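PDB 1W52: pancreatic lipase related protein 2 from Equus caballus, which probably hydrolyses acyl ester bonds of galactolipids and triacylglycerols, as a calcium-binding lipase of the alpha/beta hydrolase superfamily. Local coordinates for residues A[41-51]-A[62-70]. Sequence-based numbering, arbitrary orientation.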
ATOM      1  N   LEU A  41     -17.056 -17.321   0.031  1.00 42.76           N
ATOM      2  CA  LEU A  41     -15.886 -18.199   0.176  1.00 43.86           C
ATOM      3  C   LEU A  41     -15.295 -18.657  -1.153  1.00 45.02           C
ATOM      4  O   LEU A  41     -15.957 -19.265  -1.969  1.00 45.47           O
ATOM      5  CB  LEU A  41     -16.185 -19.403   1.077  1.00 43.60           C
ATOM      6  CG  LEU A  41     -14.981 -20.279   1.476  1.00 42.12           C
ATOM      7  CD1 LEU A  41     -13.669 -19.546   1.580  1.00 42.17           C
ATOM      8  CD2 LEU A  41     -15.212 -20.891   2.810  1.00 41.85           C
ATOM      9  N   TYR A  42     -14.040 -18.307  -1.342  1.00 46.07           N
ATOM     10  CA  TYR A  42     -13.296 -18.665  -2.503  1.00 48.11           C
ATOM     11  C   TYR A  42     -12.113 -19.501  -2.006  1.00 48.97           C
ATOM     12  O   TYR A  42     -11.514 -19.201  -0.979  1.00 48.39           O
ATOM     13  CB  TYR A  42     -12.798 -17.409  -3.199  1.00 48.99           C
ATOM     14  CG  TYR A  42     -13.851 -16.546  -3.893  1.00 52.95           C
ATOM     15  CD1 TYR A  42     -14.193 -16.791  -5.213  1.00 57.78           C
ATOM     16  CD2 TYR A  42     -14.446 -15.425  -3.257  1.00 55.53           C
ATOM     17  CE1 TYR A  42     -15.136 -15.973  -5.885  1.00 60.37           C
ATOM     18  CE2 TYR A  42     -15.397 -14.605  -3.925  1.00 56.68           C
ATOM     19  CZ  TYR A  42     -15.734 -14.887  -5.239  1.00 58.72           C
ATOM     20  OH  TYR A  42     -16.652 -14.133  -5.945  1.00 59.69           O
ATOM     21  N   THR A  43     -11.829 -20.573  -2.739  1.00 50.90           N
ATOM     22  CA  THR A  43     -10.746 -21.531  -2.461  1.00 52.59           C
ATOM     23  C   THR A  43     -10.254 -22.044  -3.798  1.00 54.25           C
ATOM     24  O   THR A  43     -10.951 -21.909  -4.800  1.00 54.02           O
ATOM     25  CB  THR A  43     -11.236 -22.755  -1.666  1.00 52.65           C
ATOM     26  OG1 THR A  43     -12.504 -23.192  -2.188  1.00 52.90           O
ATOM     27  CG2 THR A  43     -11.494 -22.419  -0.200  1.00 52.32           C
ATOM     28  N   ASN A  44      -9.082 -22.678  -3.821  1.00 56.79           N
ATOM     29  CA  ASN A  44      -8.451 -22.967  -5.107  1.00 58.62           C
ATOM     30  C   ASN A  44      -9.339 -23.932  -5.853  1.00 62.87           C
ATOM     31  O   ASN A  44      -9.301 -24.001  -7.074  1.00 62.57           O
ATOM     32  CB  ASN A  44      -7.059 -23.544  -4.954  1.00 57.45           C
ATOM     33  CG  ASN A  44      -6.228 -22.773  -4.013  1.00 53.53           C
ATOM     34  OD1 ASN A  44      -6.442 -22.840  -2.817  1.00 49.53           O
ATOM     35  ND2 ASN A  44      -5.267 -22.038  -4.527  1.00 48.78           N
ATOM     36  N   LYS A  45     -10.160 -24.653  -5.093  1.00 68.23           N
ATOM     37  CA  LYS A  45     -11.122 -25.596  -5.638  1.00 72.95           C
ATOM     38  C   LYS A  45     -12.146 -24.843  -6.492  1.00 72.98           C
ATOM     39  O   LYS A  45     -12.351 -25.198  -7.658  1.00 73.00           O
ATOM     40  CB  LYS A  45     -11.769 -26.383  -4.490  1.00 75.72           C
ATOM     41  CG  LYS A  45     -10.735 -27.150  -3.587  1.00 85.60           C
ATOM     42  CD  LYS A  45     -11.345 -27.775  -2.300  1.00 96.91           C
ATOM     43  CE  LYS A  45     -10.381 -28.785  -1.602  1.00100.00           C
ATOM     44  NZ  LYS A  45     -10.649 -28.996  -0.118  1.00100.00           N
ATOM     45  N   ASN A  46     -12.736 -23.784  -5.917  1.00 73.66           N
ATOM     46  CA  ASN A  46     -13.681 -22.872  -6.612  1.00 73.75           C
ATOM     47  C   ASN A  46     -13.235 -21.410  -6.710  1.00 73.99           C
ATOM     48  O   ASN A  46     -13.669 -20.571  -5.924  1.00 73.64           O
ATOM     49  CB  ASN A  46     -15.056 -22.895  -5.936  1.00 73.77           C
ATOM     50  CG  ASN A  46     -15.031 -22.367  -4.512  1.00 73.15           C
ATOM     51  OD1 ASN A  46     -14.473 -22.993  -3.610  1.00 72.70           O
ATOM     52  ND2 ASN A  46     -15.655 -21.219  -4.304  1.00 71.90           N
ATOM     53  N   PRO A  47     -12.378 -21.104  -7.679  1.00 74.49           N
ATOM     54  CA  PRO A  47     -11.881 -19.731  -7.887  1.00 74.41           C
ATOM     55  C   PRO A  47     -12.767 -18.763  -8.710  1.00 73.68           C
ATOM     56  O   PRO A  47     -12.238 -17.778  -9.206  1.00 72.74           O
ATOM     57  CB  PRO A  47     -10.534 -19.966  -8.590  1.00 74.85           C
ATOM     58  CG  PRO A  47     -10.682 -21.291  -9.309  1.00 75.23           C
ATOM     59  CD  PRO A  47     -11.768 -22.061  -8.619  1.00 74.75           C
ATOM     60  N   ASP A  48     -14.071 -19.013  -8.826  1.00 73.33           N
ATOM     61  CA  ASP A  48     -14.930 -18.125  -9.603  1.00 73.03           C
ATOM     62  C   ASP A  48     -16.230 -17.792  -8.907  1.00 72.03           C
ATOM     63  O   ASP A  48     -16.532 -16.624  -8.712  1.00 72.71           O
ATOM     64  CB  ASP A  48     -15.237 -18.722 -10.962  1.00 73.30           C
ATOM     65  CG  ASP A  48     -14.002 -19.063 -11.722  1.00 74.02           C
ATOM     66  OD1 ASP A  48     -13.227 -18.123 -11.971  1.00 74.35           O
ATOM     67  OD2 ASP A  48     -13.722 -20.231 -12.090  1.00 73.54           O
ATOM     68  N   SER A  49     -17.029 -18.789  -8.565  1.00 70.25           N
ATOM     69  CA  SER A  49     -18.251 -18.516  -7.825  1.00 69.17           C
ATOM     70  C   SER A  49     -17.904 -18.762  -6.389  1.00 66.68           C
ATOM     71  O   SER A  49     -16.895 -19.361  -6.111  1.00 67.20           O
ATOM     72  CB  SER A  49     -19.372 -19.437  -8.251  1.00 70.00           C
ATOM     73  OG  SER A  49     -19.382 -20.574  -7.417  1.00 71.96           O
ATOM     74  N   TYR A  50     -18.735 -18.324  -5.473  1.00 63.82           N
ATOM     75  CA  TYR A  50     -18.385 -18.388  -4.068  1.00 61.74           C
ATOM     76  C   TYR A  50     -19.341 -19.279  -3.352  1.00 60.73           C
ATOM     77  O   TYR A  50     -20.366 -19.676  -3.873  1.00 60.14           O
ATOM     78  CB  TYR A  50     -18.435 -16.989  -3.422  1.00 61.61           C
ATOM     79  CG  TYR A  50     -19.742 -16.266  -3.656  1.00 60.11           C
ATOM     80  CD1 TYR A  50     -20.783 -16.339  -2.739  1.00 58.24           C
ATOM     81  CD2 TYR A  50     -19.943 -15.535  -4.826  1.00 59.49           C
ATOM     82  CE1 TYR A  50     -21.987 -15.689  -2.981  1.00 58.57           C
ATOM     83  CE2 TYR A  50     -21.130 -14.884  -5.073  1.00 58.99           C
ATOM     84  CZ  TYR A  50     -22.150 -14.960  -4.157  1.00 58.66           C
ATOM     85  OH  TYR A  50     -23.317 -14.290  -4.440  1.00 57.33           O
ATOM     86  N   GLN A  51     -19.040 -19.552  -2.111  1.00 59.80           N
ATOM     87  CA  GLN A  51     -19.928 -20.365  -1.357  1.00 60.19           C
ATOM     88  C   GLN A  51     -20.418 -19.552  -0.208  1.00 58.69           C
ATOM     89  O   GLN A  51     -19.659 -19.195   0.671  1.00 57.91           O
ATOM     90  CB  GLN A  51     -19.203 -21.629  -0.892  1.00 61.82           C
ATOM     91  CG  GLN A  51     -18.617 -22.488  -2.064  1.00 65.80           C
ATOM     92  CD  GLN A  51     -18.517 -23.971  -1.739  1.00 68.60           C
ATOM     93  OE1 GLN A  51     -17.667 -24.381  -0.954  1.00 69.61           O
ATOM     94  NE2 GLN A  51     -19.398 -24.770  -2.339  1.00 72.06           N
ATOM     95  N   LYS A  62     -18.679 -26.736   6.940  1.00 58.27           N
ATOM     96  CA  LYS A  62     -18.242 -28.121   6.865  1.00 59.31           C
ATOM     97  C   LYS A  62     -18.545 -28.710   5.489  1.00 60.10           C
ATOM     98  O   LYS A  62     -17.725 -29.448   4.941  1.00 60.90           O
ATOM     99  CB  LYS A  62     -18.881 -28.950   7.979  1.00 59.46           C
ATOM    100  CG  LYS A  62     -18.389 -28.604   9.430  1.00 60.81           C
ATOM    101  CD  LYS A  62     -19.107 -29.365  10.609  1.00 62.12           C
ATOM    102  CE  LYS A  62     -20.344 -30.267  10.189  1.00 64.16           C
ATOM    103  NZ  LYS A  62     -21.721 -29.637  10.104  1.00 63.97           N
ATOM    104  N   SER A  63     -19.679 -28.337   4.901  1.00 60.67           N
ATOM    105  CA  SER A  63     -20.056 -28.826   3.575  1.00 61.37           C
ATOM    106  C   SER A  63     -19.457 -28.002   2.464  1.00 60.95           C
ATOM    107  O   SER A  63     -19.748 -28.239   1.293  1.00 60.97           O
ATOM    108  CB  SER A  63     -21.574 -28.885   3.425  1.00 62.26           C
ATOM    109  OG  SER A  63     -22.192 -27.654   3.739  1.00 64.62           O
ATOM    110  N   SER A  64     -18.615 -27.038   2.833  1.00 60.81           N
ATOM    111  CA  SER A  64     -17.904 -26.158   1.872  1.00 60.26           C
ATOM    112  C   SER A  64     -16.419 -26.486   1.698  1.00 58.02           C
ATOM    113  O   SER A  64     -15.798 -27.159   2.547  1.00 58.28           O
ATOM    114  CB  SER A  64     -18.003 -24.701   2.316  1.00 60.94           C
ATOM    115  OG  SER A  64     -17.373 -24.515   3.577  1.00 62.89           O
ATOM    116  N   ASN A  65     -15.848 -25.936   0.632  1.00 54.65           N
ATOM    117  CA  ASN A  65     -14.473 -26.232   0.239  1.00 52.86           C
ATOM    118  C   ASN A  65     -13.428 -25.664   1.180  1.00 50.16           C
ATOM    119  O   ASN A  65     -12.227 -25.914   1.026  1.00 48.68           O
ATOM    120  CB  ASN A  65     -14.206 -25.731  -1.172  1.00 53.62           C
ATOM    121  CG  ASN A  65     -15.063 -26.419  -2.192  1.00 56.67           C
ATOM    122  OD1 ASN A  65     -16.245 -26.619  -1.982  1.00 62.65           O
ATOM    123  ND2 ASN A  65     -14.473 -26.791  -3.306  1.00 62.40           N
ATOM    124  N   PHE A  66     -13.877 -24.899   2.160  1.00 48.00           N
ATOM    125  CA  PHE A  66     -12.967 -24.390   3.157  1.00 46.99           C
ATOM    126  C   PHE A  66     -12.040 -25.517   3.586  1.00 46.70           C
ATOM    127  O   PHE A  66     -12.515 -26.600   3.834  1.00 46.57           O
ATOM    128  CB  PHE A  66     -13.756 -23.860   4.348  1.00 46.54           C
ATOM    129  CG  PHE A  66     -12.902 -23.434   5.519  1.00 44.67           C
ATOM    130  CD1 PHE A  66     -12.661 -24.291   6.565  1.00 42.97           C
ATOM    131  CD2 PHE A  66     -12.370 -22.176   5.580  1.00 42.85           C
ATOM    132  CE1 PHE A  66     -11.896 -23.895   7.623  1.00 44.32           C
ATOM    133  CE2 PHE A  66     -11.608 -21.784   6.658  1.00 43.39           C
ATOM    134  CZ  PHE A  66     -11.373 -22.636   7.672  1.00 43.38           C
ATOM    135  N   GLN A  67     -10.738 -25.240   3.680  1.00 46.84           N
ATOM    136  CA  GLN A  67      -9.706 -26.221   4.027  1.00 47.02           C
ATOM    137  C   GLN A  67      -9.010 -25.832   5.328  1.00 46.87           C
ATOM    138  O   GLN A  67      -8.185 -24.927   5.349  1.00 46.45           O
ATOM    139  CB  GLN A  67      -8.676 -26.404   2.886  1.00 47.31           C
ATOM    140  CG  GLN A  67      -8.413 -25.196   1.967  1.00 50.01           C
ATOM    141  CD  GLN A  67      -8.180 -25.549   0.463  1.00 54.79           C
ATOM    142  OE1 GLN A  67      -8.910 -26.355  -0.099  1.00 57.87           O
ATOM    143  NE2 GLN A  67      -7.181 -24.916  -0.177  1.00 56.65           N
ATOM    144  N   SER A  68      -9.331 -26.535   6.413  1.00 47.17           N
ATOM    145  CA  SER A  68      -8.751 -26.215   7.724  1.00 48.00           C
ATOM    146  C   SER A  68      -7.232 -26.349   7.754  1.00 46.05           C
ATOM    147  O   SER A  68      -6.573 -25.870   8.669  1.00 44.54           O
ATOM    148  CB  SER A  68      -9.370 -27.088   8.816  1.00 49.41           C
ATOM    149  OG  SER A  68      -8.769 -28.374   8.790  1.00 55.06           O
ATOM    150  N   SER A  69      -6.700 -27.021   6.746  1.00 45.75           N
ATOM    151  CA  SER A  69      -5.256 -27.167   6.564  1.00 45.75           C
ATOM    152  C   SER A  69      -4.503 -25.853   6.214  1.00 45.16           C
ATOM    153  O   SER A  69      -3.339 -25.683   6.586  1.00 44.94           O
ATOM    154  CB  SER A  69      -4.990 -28.219   5.483  1.00 45.77           C
ATOM    155  OG  SER A  69      -3.599 -28.320   5.203  1.00 45.18           O
ATOM    156  N   ARG A  70      -5.181 -24.931   5.524  1.00 44.39           N
ATOM    157  CA  ARG A  70      -4.556 -23.742   4.910  1.00 43.26           C
ATOM    158  C   ARG A  70      -4.815 -22.408   5.598  1.00 43.50           C
ATOM    159  O   ARG A  70      -5.832 -22.295   6.279  1.00 44.24           O
ATOM    160  CB  ARG A  70      -5.121 -23.611   3.521  1.00 42.10           C
ATOM    161  CG  ARG A  70      -4.931 -24.857   2.732  1.00 38.09           C
ATOM    162  CD  ARG A  70      -3.503 -25.230   2.670  1.00 31.91           C
ATOM    163  NE  ARG A  70      -3.193 -26.052   1.528  1.00 27.46           N
ATOM    164  CZ  ARG A  70      -1.972 -26.434   1.226  1.00 25.09           C
ATOM    165  NH1 ARG A  70      -0.950 -26.025   1.945  1.00 26.74           N
ATOM    166  NH2 ARG A  70      -1.760 -27.204   0.188  1.00 25.38           N
TER
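Gln51 reaches across to the backbone of Asn65, where its OE1 accepts the Asn65 N-H at 2.9 Å in a nearly straight bond (167°), with N lying almost in line with the amide C=O. A glutamine suits this place because its chain, extended beyond CG, is long enough to carry an acceptor from a strand to a loop. Asn65 lies across Thr43, whose OG1 comes to 3.2 Å from Asn65 CB. Lys45 runs its extended aliphatic chain past the Asn65 side chain, and its NZ makes a weak hydrogen bond to Gln67 OE1; the methylenes cover the asparagine while the residue remains solvent-exposed. With CG anti to the backbone N (chi1 -171°), Leu41 extends toward 62-70, and its CD2 meets Phe66 CB at 3.6 Å. Apolar residues fit this buried part; the Phe66 ring also meets that of Tyr143.

In this alpha/beta hydrolase domain, 41-51 forms the hairpin connection between strands 38-43 and 50-53 at one edge of the central sheet, and 62-70 runs from the end of helix 59-62 through the loop leading to strand 72-76.

Asn46 OD1 lies near Asn65 CB, while its ND2 holds the hairpin together. The short amide offers two N-H groups to carbonyls near its plane, Leu41 O (3.1 Å) and Ser49 O (2.9 Å); Leu41 O also receives Gln51 N. Replacing Asn46 with an alanine would probably leave Ser49 O without this donor and the turn less firmly held to the strand end. Asn44 tethers the same turn to Thr101 N and Glu99 O, ahead of strand 102-107.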